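Local structure of tetracycline Repressor, class A (5MRU) at residues S65-R70 and M110-A115; R76-G81 and R118-A123; A12-L17 and A56-A61; A61-T66 and L90-D95. The protein represses the tetracycline resistance gene by binding its promoter operator through a helix-turn-helix, and loses affinity for this DNA when tetracycline binds. All coordinates share one frame; numbering follows the deposited sequence.

Contact 1: S65-R70 and M110-A115; sequences STSVPR and METADA
Thr112 points from helix 107-123 at the loop 65-70 and meets it chiefly at Val68. One methyl of the valine, CG2, comes to 3.4 Å from Thr112 OG1, and the two side chains cross at about a right angle. The hydroxyl of the threonine is thus turned to the loop, with OG1 anti to its own backbone N (chi1 161°). There it also faces Ser67, whose OG stands 3.9 Å from Thr112 OG1; no hydrogen bond joins the segments. One turn further along the helix, Ala115 takes over from Thr112. Its carbonyl oxygen O lies 4.3 Å from Pro69 CG, and its methyl likewise points toward the loop, Ala115 CB lying 4.8 Å from Pro69 CD. The result is a thin, mostly van der Waals contact of small side chains, near the surface of the core domain.

Behind this first layer, the loop is positioned by other groups. Ser67 is part of the drug pocket: its OG makes a weak hydrogen bond to O21 of the bound 5a,6-anhydrotetracycline. Ser85 OG is hydrogen-bonded to both Ser65 N and Thr66 N, which pins the start of the loop. Within the loop, Thr66 OG1 sits 3.3 Å above one face of the Arg70 guanidinium, offset toward its rim. Pro69 also packs on Phe78, so the loop that leads from helix 48-63 to helix 75-91 passes between helix 107-123 and the latter helix, beside the bound ligand.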
loop_
_atom_site.group_PDB
_atom_site.type_symbol
_atom_site.label_atom_id
_atom_site.label_comp_id
_atom_site.label_asym_id
_atom_site.label_seq_id
_atom_site.Cartn_x
_atom_site.Cartn_y
_atom_site.Cartn_z
ATOM N N SER A 65 9.190 8.028 15.445
ATOM C CA SER A 65 9.608 8.413 16.779
ATOM C C SER A 65 9.458 7.304 17.865
ATOM O O SER A 65 10.155 7.358 18.897
ATOM C CB SER A 65 8.882 9.727 17.159
ATOM O OG SER A 65 7.484 9.501 17.309
ATOM N N THR A 66 8.563 6.327 17.666
ATOM C CA THR A 66 8.583 5.096 18.510
ATOM C C THR A 66 8.938 3.868 17.625
ATOM O O THR A 66 8.414 2.767 17.803
ATOM C CB THR A 66 7.334 4.958 19.495
ATOM O OG1 THR A 66 7.412 3.789 20.366
ATOM C CG2 THR A 66 6.055 4.949 18.726
ATOM N N SER A 67 9.861 4.113 16.687
ATOM C CA SER A 67 10.697 3.090 16.021
ATOM C C SER A 67 11.428 2.152 16.990
ATOM O O SER A 67 11.244 0.946 16.955
ATOM C CB SER A 67 11.759 3.804 15.147
ATOM O OG SER A 67 12.946 3.044 14.940
ATOM N N VAL A 68 12.291 2.723 17.817
ATOM C CA VAL A 68 13.044 1.966 18.833
ATOM C C VAL A 68 12.194 1.695 20.118
ATOM O O VAL A 68 11.426 2.563 20.564
ATOM C CB VAL A 68 14.377 2.704 19.160
ATOM C CG1 VAL A 68 15.028 2.170 20.426
ATOM C CG2 VAL A 68 15.347 2.615 17.976
ATOM N N PRO A 69 12.288 0.470 20.691
ATOM C CA PRO A 69 11.720 0.183 22.036
ATOM C C PRO A 69 12.369 0.894 23.250
ATOM O O PRO A 69 13.445 1.502 23.146
ATOM C CB PRO A 69 11.889 -1.342 22.164
ATOM C CG PRO A 69 11.846 -1.828 20.741
ATOM C CD PRO A 69 12.597 -0.786 19.969
ATOM N N ARG A 70 11.704 0.758 24.400
ATOM C CA ARG A 70 12.021 1.493 25.640
ATOM C C ARG A 70 11.470 0.738 26.833
ATOM O O ARG A 70 10.388 0.185 26.734
ATOM C CB ARG A 70 11.370 2.877 25.561
ATOM C CG ARG A 70 10.043 2.887 24.789
ATOM C CD ARG A 70 9.498 4.295 24.582
ATOM N NE ARG A 70 9.764 4.798 23.236
ATOM C CZ ARG A 70 9.193 5.871 22.683
ATOM N NH1 ARG A 70 8.313 6.597 23.369
ATOM N NH2 ARG A 70 9.511 6.223 21.425
ATOM N N MET A 110 19.152 -1.737 10.075
ATOM C CA MET A 110 19.222 -3.163 10.416
ATOM C C MET A 110 19.531 -3.405 11.893
ATOM O O MET A 110 18.836 -4.183 12.549
ATOM C CB MET A 110 20.287 -3.863 9.566
ATOM N N GLU A 111 20.582 -2.759 12.405
ATOM C CA GLU A 111 20.925 -2.852 13.828
ATOM C C GLU A 111 19.686 -2.497 14.669
ATOM O O GLU A 111 19.247 -3.311 15.468
ATOM C CB GLU A 111 22.131 -1.966 14.182
ATOM N N THR A 112 19.094 -1.321 14.462
ATOM C CA THR A 112 17.827 -0.971 15.161
ATOM C C THR A 112 16.613 -1.894 14.838
ATOM O O THR A 112 15.775 -2.132 15.706
ATOM C CB THR A 112 17.407 0.526 14.999
ATOM O OG1 THR A 112 16.012 0.666 15.308
ATOM C CG2 THR A 112 17.653 1.055 13.589
ATOM N N ALA A 113 16.507 -2.405 13.614
ATOM C CA ALA A 113 15.447 -3.370 13.288
ATOM C C ALA A 113 15.634 -4.735 13.972
ATOM O O ALA A 113 14.662 -5.464 14.175
ATOM C CB ALA A 113 15.354 -3.558 11.791
ATOM N N ASP A 114 16.878 -5.090 14.297
ATOM C CA ASP A 114 17.154 -6.274 15.106
ATOM C C ASP A 114 16.716 -6.085 16.570
ATOM O O ASP A 114 16.356 -7.048 17.236
ATOM C CB ASP A 114 18.650 -6.639 15.061
ATOM N N ALA A 115 16.761 -4.852 17.071
ATOM C CA ALA A 115 16.293 -4.548 18.429
ATOM C C ALA A 115 14.786 -4.752 18.588
ATOM O O ALA A 115 14.323 -5.160 19.662
ATOM C CB ALA A 115 16.664 -3.124 18.805
#

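Contact 2: R76-G81 and R118-A123; sequences RSFLTG and RFLCEA
Phe78 and Phe119 form an offset edge-to-face pair, with the edge of Phe119 directed at the face of Phe78. Their centroids are 5.6 Å apart and the planes stand at 70° to each other. Both phenylalanines carry CG anti to the backbone N, and from helices running in roughly opposite directions the two side chains run alongside each other in opposite senses. The reach of Phe119 goes beyond the ring of its partner, for its CE2 lies 3.9 Å from Phe78 CB.

Leu120 fills the place beside this pair. Its branch CD2 approaches the edge of the Phe78 ring near the ring plane, 4.2 Å from Phe78 CD2, and lies 3.9 Å from Leu79 CD2. Leu79 starts out pointing past the other helix, but with CG anti to the carbonyl carbon (chi1 -66°) its branched end swings back to Leu120.

The axes of the short segments come within 11.4 Å and cross at -146°. Helix 127-153 closes the leucine side, where Leu134 touches both Leu79 and Leu120; Leu198 of helix 183-199 packs on Leu79, and Asp73, just before helix 75-91, touches both aromatic residues.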
loop_
_atom_site.group_PDB
_atom_site.type_symbol
_atom_site.label_atom_id
_atom_site.label_comp_id
_atom_site.label_asym_id
_atom_site.label_seq_id
_atom_site.Cartn_x
_atom_site.Cartn_y
_atom_site.Cartn_z
ATOM N N ARG A 76 2.135 -4.720 22.979
ATOM C CA ARG A 76 1.009 -3.998 22.380
ATOM C C ARG A 76 1.365 -2.545 22.157
ATOM O O ARG A 76 1.247 -2.051 21.051
ATOM C CB ARG A 76 -0.239 -4.045 23.266
ATOM C CG ARG A 76 -1.167 -5.218 23.001
ATOM C CD ARG A 76 -2.268 -5.273 24.052
ATOM N NE ARG A 76 -2.834 -6.615 24.176
ATOM C CZ ARG A 76 -3.713 -7.156 23.332
ATOM N NH1 ARG A 76 -4.142 -6.462 22.278
ATOM N NH2 ARG A 76 -4.163 -8.402 23.541
ATOM N N SER A 77 1.789 -1.871 23.228
ATOM C CA SER A 77 2.056 -0.437 23.184
ATOM C C SER A 77 3.173 -0.094 22.204
ATOM O O SER A 77 3.126 0.962 21.595
ATOM C CB SER A 77 2.417 0.086 24.563
ATOM O OG SER A 77 3.728 -0.310 24.898
ATOM N N PHE A 78 4.156 -0.985 22.049
ATOM C CA PHE A 78 5.233 -0.796 21.066
ATOM C C PHE A 78 4.772 -0.925 19.606
ATOM O O PHE A 78 5.041 -0.048 18.784
ATOM C CB PHE A 78 6.377 -1.787 21.295
ATOM C CG PHE A 78 7.303 -1.887 20.125
ATOM C CD1 PHE A 78 8.117 -0.822 19.785
ATOM C CD2 PHE A 78 7.320 -3.015 19.321
ATOM C CE1 PHE A 78 8.940 -0.877 18.664
ATOM C CE2 PHE A 78 8.147 -3.078 18.202
ATOM C CZ PHE A 78 8.959 -2.004 17.871
ATOM N N LEU A 79 4.123 -2.037 19.270
ATOM C CA LEU A 79 3.620 -2.235 17.910
ATOM C C LEU A 79 2.615 -1.179 17.496
ATOM O O LEU A 79 2.595 -0.766 16.316
ATOM C CB LEU A 79 2.944 -3.587 17.747
ATOM C CG LEU A 79 3.843 -4.805 17.870
ATOM C CD1 LEU A 79 2.992 -6.075 17.949
ATOM C CD2 LEU A 79 4.875 -4.912 16.769
ATOM N N THR A 80 1.766 -0.779 18.447
ATOM C CA THR A 80 0.751 0.243 18.211
ATOM C C THR A 80 1.428 1.557 17.932
ATOM O O THR A 80 1.256 2.148 16.856
ATOM C CB THR A 80 -0.165 0.440 19.419
ATOM O OG1 THR A 80 -1.073 -0.670 19.532
ATOM C CG2 THR A 80 -0.953 1.714 19.264
ATOM N N GLY A 81 2.215 1.992 18.904
ATOM C CA GLY A 81 2.963 3.215 18.784
ATOM C C GLY A 81 3.832 3.223 17.546
ATOM O O GLY A 81 3.822 4.189 16.765
ATOM N N ARG A 118 14.254 -8.749 18.988
ATOM C CA ARG A 118 14.760 -9.272 20.267
ATOM C C ARG A 118 13.928 -8.775 21.440
ATOM O O ARG A 118 14.044 -9.305 22.545
ATOM C CB ARG A 118 16.237 -8.905 20.479
ATOM N N PHE A 119 13.119 -7.744 21.197
ATOM C CA PHE A 119 12.083 -7.326 22.125
ATOM C C PHE A 119 10.840 -8.215 22.015
ATOM O O PHE A 119 10.327 -8.678 23.022
ATOM C CB PHE A 119 11.715 -5.859 21.872
ATOM C CG PHE A 119 10.609 -5.352 22.748
ATOM C CD1 PHE A 119 10.850 -5.029 24.071
ATOM C CD2 PHE A 119 9.334 -5.197 22.249
ATOM C CE1 PHE A 119 9.835 -4.556 24.885
ATOM C CE2 PHE A 119 8.314 -4.727 23.053
ATOM C CZ PHE A 119 8.562 -4.407 24.376
ATOM N N LEU A 120 10.341 -8.439 20.801
ATOM C CA LEU A 120 9.106 -9.200 20.643
ATOM C C LEU A 120 9.310 -10.661 21.027
ATOM O O LEU A 120 8.454 -11.273 21.686
ATOM C CB LEU A 120 8.585 -9.090 19.227
ATOM C CG LEU A 120 8.182 -7.668 18.751
ATOM C CD1 LEU A 120 8.228 -7.576 17.236
ATOM C CD2 LEU A 120 6.811 -7.219 19.245
ATOM N N CYS A 121 10.453 -11.222 20.648
ATOM C CA CYS A 121 10.823 -12.551 21.133
ATOM C C CYS A 121 10.901 -12.555 22.650
ATOM O O CYS A 121 10.337 -13.428 23.299
ATOM C CB CYS A 121 12.135 -13.006 20.510
ATOM S SG CYS A 121 11.974 -13.188 18.720
ATOM N N GLU A 122 11.576 -11.558 23.212
ATOM C CA GLU A 122 11.595 -11.359 24.659
ATOM C C GLU A 122 10.196 -11.509 25.248
ATOM O O GLU A 122 10.028 -12.113 26.302
ATOM C CB GLU A 122 12.130 -9.960 25.014
ATOM C CG GLU A 122 13.106 -9.950 26.176
ATOM C CD GLU A 122 14.399 -10.664 25.846
ATOM O OE1 GLU A 122 14.877 -10.504 24.688
ATOM O OE2 GLU A 122 14.921 -11.378 26.743
ATOM N N ALA A 123 9.204 -10.943 24.561
ATOM C CA ALA A 123 7.840 -10.841 25.085
ATOM C C ALA A 123 6.909 -12.044 24.828
ATOM O O ALA A 123 5.813 -12.097 25.400
ATOM C CB ALA A 123 7.192 -9.565 24.586
#

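Contact 3: A12-L17 and A56-A61; sequences AALDLL and AEAMLA
Met59 brings its methyl to two leucines of helix 7-24, and this is the dense part of the contact. Its CE lies 3.6 Å from Leu17 CD2 and 4.0 Å from Leu14 CD2. The methionine leaves its helix pointing past the other segment, but its chain is extended beyond CG (chi2 -177°), which carries the thioether end across. It meets Leu17 at about a right angle. Leu14, Leu17 and Met59 are all buried; Tyr93 packs on both Leu14 and Met59, while Ile99 of helix 96-100 touches Leu17.

The other edge is thinner. There Leu14 CD1 meets just the methyl of Ala58, 4.2 Å from its CB, and Ala58 is partly exposed. Asp15 next to Leu14 looks elsewhere, forming a salt bridge with Arg11, and Glu57 and Ala61 are exposed.

The helical segments cross almost perpendicularly, at -96° with the axes 11.2 Å apart, so the meeting is confined to a small patch between the first helix of the DNA-binding part and helix 48-63, which carries Leu60 of the drug pocket. With neither a hydrogen bond nor a charge pair across it to set a direction, the patch holds by apolar packing alone.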
loop_
_atom_site.group_PDB
_atom_site.type_symbol
_atom_site.label_atom_id
_atom_site.label_comp_id
_atom_site.label_asym_id
_atom_site.label_seq_id
_atom_site.Cartn_x
_atom_site.Cartn_y
_atom_site.Cartn_z
ATOM N N ALA A 12 16.470 19.921 0.651
ATOM C CA ALA A 12 16.025 20.546 -0.585
ATOM C C ALA A 12 15.180 19.559 -1.425
ATOM O O ALA A 12 14.189 19.941 -2.079
ATOM C CB ALA A 12 17.231 21.030 -1.367
ATOM N N ALA A 13 15.565 18.288 -1.421
ATOM C CA ALA A 13 14.821 17.326 -2.227
ATOM C C ALA A 13 13.460 17.053 -1.590
ATOM O O ALA A 13 12.451 17.048 -2.277
ATOM C CB ALA A 13 15.607 16.053 -2.458
ATOM N N LEU A 14 13.416 16.929 -0.271
ATOM C CA LEU A 14 12.125 16.768 0.434
ATOM C C LEU A 14 11.163 17.916 0.151
ATOM O O LEU A 14 9.968 17.708 -0.079
ATOM C CB LEU A 14 12.372 16.643 1.932
ATOM C CG LEU A 14 13.012 15.292 2.260
ATOM C CD1 LEU A 14 13.738 15.371 3.579
ATOM C CD2 LEU A 14 11.948 14.192 2.275
ATOM N N ASP A 15 11.698 19.127 0.136
ATOM C CA ASP A 15 10.868 20.312 -0.044
ATOM C C ASP A 15 10.356 20.350 -1.458
ATOM O O ASP A 15 9.247 20.768 -1.690
ATOM C CB ASP A 15 11.642 21.595 0.280
ATOM C CG ASP A 15 12.006 21.704 1.753
ATOM O OD1 ASP A 15 11.421 20.976 2.597
ATOM O OD2 ASP A 15 12.883 22.526 2.078
ATOM N N LEU A 16 11.161 19.890 -2.407
ATOM C CA LEU A 16 10.744 19.889 -3.806
ATOM C C LEU A 16 9.708 18.770 -4.013
ATOM O O LEU A 16 8.691 18.951 -4.671
ATOM C CB LEU A 16 11.977 19.717 -4.696
ATOM C CG LEU A 16 11.731 19.625 -6.201
ATOM C CD1 LEU A 16 11.066 20.886 -6.707
ATOM C CD2 LEU A 16 13.035 19.350 -6.957
ATOM N N LEU A 17 9.953 17.638 -3.385
ATOM C CA LEU A 17 8.989 16.538 -3.347
ATOM C C LEU A 17 7.642 17.034 -2.927
ATOM O O LEU A 17 6.648 16.643 -3.513
ATOM C CB LEU A 17 9.431 15.469 -2.351
ATOM C CG LEU A 17 8.504 14.277 -2.175
ATOM C CD1 LEU A 17 8.245 13.588 -3.501
ATOM C CD2 LEU A 17 9.099 13.271 -1.208
ATOM N N ALA A 56 13.366 8.130 1.396
ATOM C CA ALA A 56 12.687 7.133 2.220
ATOM C C ALA A 56 13.279 7.069 3.586
ATOM O O ALA A 56 12.555 7.097 4.570
ATOM C CB ALA A 56 12.797 5.766 1.590
ATOM N N GLU A 57 14.602 6.954 3.644
ATOM C CA GLU A 57 15.302 6.864 4.921
ATOM C C GLU A 57 15.150 8.162 5.727
ATOM O O GLU A 57 14.898 8.126 6.911
ATOM C CB GLU A 57 16.776 6.521 4.715
ATOM C CG GLU A 57 16.999 5.252 3.905
ATOM C CD GLU A 57 18.234 4.463 4.346
ATOM O OE1 GLU A 57 19.356 5.041 4.321
ATOM O OE2 GLU A 57 18.082 3.265 4.731
ATOM N N ALA A 58 15.274 9.303 5.061
ATOM C CA ALA A 58 15.210 10.601 5.741
ATOM C C ALA A 58 13.872 10.829 6.435
ATOM O O ALA A 58 13.810 11.363 7.562
ATOM C CB ALA A 58 15.483 11.730 4.772
ATOM N N MET A 59 12.811 10.391 5.780
ATOM C CA MET A 59 11.492 10.578 6.320
ATOM C C MET A 59 11.347 9.947 7.677
ATOM O O MET A 59 10.753 10.538 8.564
ATOM C CB MET A 59 10.453 10.044 5.356
ATOM C CG MET A 59 10.200 11.012 4.230
ATOM S SD MET A 59 8.907 10.365 3.186
ATOM C CE MET A 59 9.450 11.115 1.664
ATOM N N LEU A 60 11.930 8.768 7.828
ATOM C CA LEU A 60 11.949 8.036 9.096
ATOM C C LEU A 60 12.899 8.630 10.110
ATOM O O LEU A 60 12.599 8.707 11.274
ATOM C CB LEU A 60 12.326 6.564 8.859
ATOM C CG LEU A 60 11.459 5.735 7.876
ATOM C CD1 LEU A 60 11.812 4.241 7.917
ATOM C CD2 LEU A 60 9.961 5.948 8.114
ATOM N N ALA A 61 14.078 9.014 9.673
ATOM C CA ALA A 61 15.034 9.640 10.575
ATOM C C ALA A 61 14.355 10.831 11.293
ATOM O O ALA A 61 14.382 10.919 12.503
ATOM C CB ALA A 61 16.284 10.080 9.807
#

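Contact 4: A61-T66 and L90-D95; sequences AENHST and LLAYRD. With TDC (5a,6-anhydrotetracycline), chain B.
Segment 61-66 carries His64 of the tetracycline pocket just past the end of helix 48-63, and at a distance from the drug Glu62 joins this end to Tyr93 in the turn after helix 75-91. Tyr93 OH donates a hydrogen bond to Glu62 OE1, 2.6 Å away. Glu62 OE1 accepts it on its syn lone pair, the side of the other carboxylate oxygen. OE1 lies at the edge of the tyrosine ring, in its plane, while the carboxylate itself is turned 35° from that plane. Glu62 gets there by a stretched side chain, CG anti to the backbone N (chi1 -168°) and the chain extended beyond CG, crossing the tyrosine at about a right angle. Arg11 of helix 7-24 ties both partners in from outside: its NH1 makes a salt bridge to Glu62 OE2 and its NH2 a hydrogen bond to Tyr93 OH. Its positive charge would be expected to stabilise the carboxylate. Alongside, Asn63 ND2 rests 3.6 Å from Ala92 CB.

In the TetR fold, helix 48-63 connects the DNA-binding head to the ligand-binding core, and here the residue just past its end reaches the drug. His64, the first residue to leave helical geometry, presents NE2 to 5a,6-anhydrotetracycline. NE2 is hydrogen-bonded to O3 of the drug at 3.0 Å, nearly straight at 174°, with O3 in the ring plane; O21 of the drug is also near that edge. The ligand is further bonded by Asn82 and Gln116. Across the imidazole, His64 ND1 has a weak hydrogen bond to Ser85 OG, which may help set the rotation of the ring.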
loop_
_atom_site.group_PDB
_atom_site.type_symbol
_atom_site.label_atom_id
_atom_site.label_comp_id
_atom_site.label_asym_id
_atom_site.label_seq_id
_atom_site.Cartn_x
_atom_site.Cartn_y
_atom_site.Cartn_z
ATOM N N ALA A 61 14.078 9.014 9.673
ATOM C CA ALA A 61 15.034 9.640 10.575
ATOM C C ALA A 61 14.355 10.831 11.293
ATOM O O ALA A 61 14.382 10.919 12.503
ATOM C CB ALA A 61 16.284 10.080 9.807
ATOM N N GLU A 62 13.689 11.679 10.515
ATOM C CA GLU A 62 13.015 12.875 10.989
ATOM C C GLU A 62 11.767 12.626 11.830
ATOM O O GLU A 62 11.521 13.379 12.754
ATOM C CB GLU A 62 12.598 13.726 9.786
ATOM C CG GLU A 62 12.134 15.143 10.097
ATOM C CD GLU A 62 11.756 15.878 8.822
ATOM O OE1 GLU A 62 10.605 15.713 8.370
ATOM O OE2 GLU A 62 12.617 16.589 8.239
ATOM N N ASN A 63 10.949 11.626 11.499
ATOM C CA ASN A 63 9.640 11.506 12.178
ATOM C C ASN A 63 9.220 10.191 12.875
ATOM O O ASN A 63 8.272 10.203 13.675
ATOM C CB ASN A 63 8.545 11.934 11.202
ATOM C CG ASN A 63 8.338 13.430 11.186
ATOM O OD1 ASN A 63 8.001 14.041 12.216
ATOM N ND2 ASN A 63 8.521 14.031 10.018
ATOM N N HIS A 64 9.898 9.086 12.560
ATOM C CA HIS A 64 9.571 7.763 13.096
ATOM C C HIS A 64 10.065 7.679 14.518
ATOM O O HIS A 64 11.197 7.290 14.775
ATOM C CB HIS A 64 10.197 6.655 12.228
ATOM C CG HIS A 64 9.738 5.275 12.575
ATOM N ND1 HIS A 64 8.600 5.023 13.313
ATOM C CD2 HIS A 64 10.261 4.065 12.264
ATOM C CE1 HIS A 64 8.453 3.718 13.452
ATOM N NE2 HIS A 64 9.444 3.114 12.819
ATOM N N SER A 65 9.190 8.028 15.445
ATOM C CA SER A 65 9.608 8.413 16.779
ATOM C C SER A 65 9.458 7.304 17.865
ATOM O O SER A 65 10.155 7.358 18.897
ATOM C CB SER A 65 8.882 9.727 17.159
ATOM O OG SER A 65 7.484 9.501 17.309
ATOM N N THR A 66 8.563 6.327 17.666
ATOM C CA THR A 66 8.583 5.096 18.510
ATOM C C THR A 66 8.938 3.868 17.625
ATOM O O THR A 66 8.414 2.767 17.803
ATOM C CB THR A 66 7.334 4.958 19.495
ATOM O OG1 THR A 66 7.412 3.789 20.366
ATOM C CG2 THR A 66 6.055 4.949 18.726
ATOM N N LEU A 90 5.407 8.544 7.071
ATOM C CA LEU A 90 4.945 8.429 5.697
ATOM C C LEU A 90 4.064 9.599 5.257
ATOM O O LEU A 90 4.219 10.074 4.120
ATOM C CB LEU A 90 4.186 7.119 5.504
ATOM C CG LEU A 90 4.999 5.855 5.697
ATOM C CD1 LEU A 90 4.254 4.597 5.274
ATOM C CD2 LEU A 90 6.298 5.947 4.919
ATOM N N LEU A 91 3.209 10.086 6.175
ATOM C CA LEU A 91 2.260 11.166 5.905
ATOM C C LEU A 91 2.862 12.580 5.936
ATOM O O LEU A 91 2.314 13.478 5.312
ATOM C CB LEU A 91 1.054 11.060 6.875
ATOM C CG LEU A 91 0.002 9.909 6.666
ATOM C CD1 LEU A 91 -0.999 9.784 7.790
ATOM C CD2 LEU A 91 -0.770 10.061 5.352
ATOM N N ALA A 92 3.971 12.782 6.643
ATOM C CA ALA A 92 4.716 14.042 6.622
ATOM C C ALA A 92 5.152 14.582 5.240
ATOM O O ALA A 92 5.559 15.735 5.136
ATOM C CB ALA A 92 5.989 13.906 7.452
ATOM N N TYR A 93 5.167 13.759 4.205
ATOM C CA TYR A 93 5.632 14.229 2.921
ATOM C C TYR A 93 4.763 13.626 1.848
ATOM O O TYR A 93 4.314 12.505 1.952
ATOM C CB TYR A 93 7.129 13.868 2.689
ATOM C CG TYR A 93 8.066 14.643 3.592
ATOM C CD1 TYR A 93 8.378 14.192 4.852
ATOM C CD2 TYR A 93 8.611 15.875 3.193
ATOM C CE1 TYR A 93 9.209 14.935 5.695
ATOM C CE2 TYR A 93 9.452 16.593 4.018
ATOM C CZ TYR A 93 9.742 16.115 5.264
ATOM O OH TYR A 93 10.559 16.841 6.072
ATOM N N ARG A 94 4.520 14.404 0.828
ATOM C CA ARG A 94 3.853 13.942 -0.324
ATOM C C ARG A 94 4.510 12.657 -0.831
ATOM O O ARG A 94 5.747 12.584 -0.903
ATOM C CB ARG A 94 3.981 15.009 -1.387
ATOM C CG ARG A 94 3.478 14.565 -2.729
ATOM C CD ARG A 94 2.854 15.763 -3.378
ATOM N NE ARG A 94 2.615 15.583 -4.800
ATOM C CZ ARG A 94 2.407 16.606 -5.623
ATOM N NH1 ARG A 94 2.416 17.850 -5.153
ATOM N NH2 ARG A 94 2.218 16.399 -6.927
ATOM N N ASP A 95 3.668 11.672 -1.184
ATOM C CA ASP A 95 4.085 10.425 -1.796
ATOM C C ASP A 95 4.929 9.629 -0.882
ATOM O O ASP A 95 5.649 8.731 -1.314
ATOM C CB ASP A 95 4.833 10.646 -3.078
ATOM C CG ASP A 95 3.942 11.074 -4.188
ATOM O OD1 ASP A 95 2.766 10.681 -4.146
ATOM O OD2 ASP A 95 4.434 11.774 -5.131
HETATM O O12 TDC B . 9.449 -0.833 6.317
HETATM C C12 TDC B . 9.714 -1.501 7.355
HETATM C C1B TDC B . 10.293 -2.859 7.241
HETATM C C11 TDC B . 10.598 -3.356 5.982
HETATM O O11 TDC B . 10.350 -2.607 4.842
HETATM C C1A TDC B . 11.148 -4.617 5.834
HETATM C C10 TDC B . 11.445 -5.105 4.570
HETATM O O10 TDC B . 11.207 -4.386 3.408
HETATM C C9 TDC B . 12.038 -6.441 4.432
HETATM C C8 TDC B . 12.288 -7.175 5.573
HETATM C C7 TDC B . 11.975 -6.647 6.814
HETATM C C61 TDC B . 11.408 -5.385 6.969
HETATM C C6 TDC B . 11.097 -4.870 8.250
HETATM C C62 TDC B . 11.340 -5.627 9.522
HETATM C C51 TDC B . 10.545 -3.600 8.389
HETATM C C5 TDC B . 10.198 -3.064 9.766
HETATM C C1C TDC B . 9.530 -0.936 8.735
HETATM C C1 TDC B . 10.871 -0.449 9.294
HETATM O O1 TDC B . 11.870 -0.464 8.579
HETATM O O1C TDC B . 8.547 0.068 8.770
HETATM C C41 TDC B . 9.097 -1.996 9.700
HETATM C C4 TDC B . 8.795 -1.450 11.133
HETATM N N4 TDC B . 7.367 -1.153 11.530
HETATM C C43 TDC B . 6.511 -0.575 10.456
HETATM C C42 TDC B . 6.768 -2.469 11.946
HETATM C C3 TDC B . 9.773 -0.335 11.532
HETATM O O3 TDC B . 9.655 0.088 12.673
HETATM C C2 TDC B . 10.836 0.077 10.646
HETATM C C21 TDC B . 11.847 1.051 11.091
HETATM O O21 TDC B . 11.852 1.455 12.264
HETATM N N21 TDC B . 12.863 1.432 10.287
#

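In the fold
Contacts 2 and 3 are the buried, wholly apolar ones, on opposite sides of the chain's centre with their own centres about 27 Å apart: one joins two core helices through aromatic rings and leucines, the other joins the DNA-binding part to helix 48-63. Contact 1 is a surface contact of small residues, and contact 4, partly buried, alone has a hydrogen bond between its segments. Helix 107-123 serves contacts 1 and 2, helix 75-91 contacts 2 and 4, helix 48-63 contacts 3 and 4. Contacts 1 and 4 share Ser65 and Thr66 and each contribute a residue of the drug pocket, Ser67 and His64, while Tyr93 carries contact 4 onto Leu14 and Met59 of contact 3.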